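Local coordinates for protein anti-sigma-I factor RsgI3 (Clostridium thermocellum, PDB 6QE7) that probably holds the sigma factor SigI3 inactive and senses plant-wall polysaccharides outside the cell through a PA14 dyad that binds pectin and polygalacturonic acid, at residues K270-W273 with K279-V282. Sequence-based numbering, arbitrary orientation.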
# COMPACT_ATOMS: atom_id res chain seq x y z
N LYS A 270 13.47 -19.52 7.70
CA LYS A 270 12.94 -19.14 6.34
C LYS A 270 11.44 -18.86 6.51
O LYS A 270 10.83 -19.61 7.29
CB LYS A 270 13.14 -20.26 5.32
CG LYS A 270 14.58 -20.57 4.91
CD LYS A 270 14.74 -21.88 4.10
CE LYS A 270 16.03 -22.01 3.29
NZ LYS A 270 17.23 -21.36 3.90
N LEU A 271 10.88 -17.85 5.80
CA LEU A 271 9.40 -17.61 5.68
C LEU A 271 9.06 -17.87 4.22
O LEU A 271 9.73 -17.28 3.34
CB LEU A 271 9.00 -16.19 6.13
CG LEU A 271 7.52 -15.82 5.98
CD1 LEU A 271 6.66 -16.57 6.99
CD2 LEU A 271 7.32 -14.35 6.09
N LEU A 272 8.21 -18.86 4.01
CA LEU A 272 7.74 -19.25 2.67
C LEU A 272 6.26 -18.92 2.56
O LEU A 272 5.60 -18.92 3.59
CB LEU A 272 7.96 -20.75 2.53
CG LEU A 272 9.43 -21.14 2.76
CD1 LEU A 272 9.61 -21.83 4.11
CD2 LEU A 272 9.95 -21.99 1.61
N TRP A 273 5.77 -18.83 1.34
CA TRP A 273 4.32 -18.83 1.07
C TRP A 273 3.97 -19.79 -0.08
O TRP A 273 4.84 -20.18 -0.94
CB TRP A 273 3.79 -17.41 0.78
CG TRP A 273 4.37 -16.71 -0.42
CD1 TRP A 273 5.26 -17.18 -1.35
CD2 TRP A 273 4.11 -15.36 -0.81
NE1 TRP A 273 5.51 -16.24 -2.28
CE2 TRP A 273 4.86 -15.10 -1.96
CE3 TRP A 273 3.28 -14.36 -0.31
CZ2 TRP A 273 4.80 -13.89 -2.63
CZ3 TRP A 273 3.25 -13.15 -0.95
CH2 TRP A 273 4.01 -12.91 -2.08
N LYS A 279 3.18 -21.07 -6.36
CA LYS A 279 4.03 -22.25 -6.03
C LYS A 279 4.93 -21.91 -4.83
O LYS A 279 5.45 -20.75 -4.74
CB LYS A 279 4.91 -22.72 -7.20
CG LYS A 279 4.40 -23.94 -7.97
CD LYS A 279 3.09 -23.73 -8.73
CE LYS A 279 2.10 -24.87 -8.52
NZ LYS A 279 0.71 -24.38 -8.61
N LYS A 280 5.09 -22.87 -3.93
CA LYS A 280 5.79 -22.68 -2.63
C LYS A 280 7.14 -22.06 -2.88
O LYS A 280 7.85 -22.51 -3.75
CB LYS A 280 5.96 -23.96 -1.81
CG LYS A 280 6.48 -23.78 -0.38
CD LYS A 280 5.87 -24.77 0.60
CE LYS A 280 6.46 -26.15 0.48
NZ LYS A 280 7.17 -26.49 1.72
N GLU A 281 7.43 -20.98 -2.17
CA GLU A 281 8.74 -20.33 -2.28
C GLU A 281 9.00 -19.54 -1.00
O GLU A 281 8.04 -19.17 -0.29
CB GLU A 281 8.79 -19.49 -3.57
CG GLU A 281 7.75 -18.37 -3.62
CD GLU A 281 7.91 -17.34 -4.73
OE1 GLU A 281 8.70 -17.57 -5.67
OE2 GLU A 281 7.23 -16.26 -4.64
N VAL A 282 10.27 -19.21 -0.78
CA VAL A 282 10.66 -18.13 0.16
C VAL A 282 9.90 -16.85 -0.28
O VAL A 282 9.93 -16.51 -1.47
CB VAL A 282 12.19 -17.96 0.19
CG1 VAL A 282 12.58 -16.78 1.07
CG2 VAL A 282 12.91 -19.22 0.68
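Trp-273 and Glu-281 form an antiparallel hydrogen-bonded pair, Trp-273 N giving its hydrogen to Glu-281 O at 2.8 Å and Glu-281 N returning one to Trp-273 O at 3.0 Å. They join the two arms of a beta hairpin in the second PA14 domain, where the short strand 281-282 lies along strand 268-274, whose other neighbours include strand 208-216. The next pair, Leu-272 with Val-282, is non-hydrogen-bonded, and its CA atoms are 4.0 Å apart while the side chains diverge. There Leu-272 CA also makes a bent CA-H...O contact with Glu-281 O, the carbonyl already held by Trp-273 N.

Apolar branches suit this pair: the Leu-272 side chain leans over the peptide between Glu-281 and Val-282, although its CD2 only grazes Val-282 CG2, at 4.2 Å. Leu-272 also touches His-213 and Val-215 of strand 208-216. Leu-271 points away from the hairpin partner and touches Ile-256 and Val-258 of strand 254-263, as befits a buried leucine between the two sheets of a PA14 sandwich.

Trp-273 and Glu-281 send their side chains side by side from the same face. Both have CG between backbone N and carbonyl carbon (chi1 near 60°), which starts them in the same direction, and the extended glutamate chain then brings its carboxylate to the ring edge. Tryptophan brings a buried ring, met by Tyr-210 and Pro-284, yet its N-H needs an acceptor, and glutamate is long enough to supply one. Ring and carboxylate are nearly coplanar, and Trp-273 NE1 reaches the anti lone pair of Glu-281 OE2 at 2.9 Å in an almost straight bond of 170°.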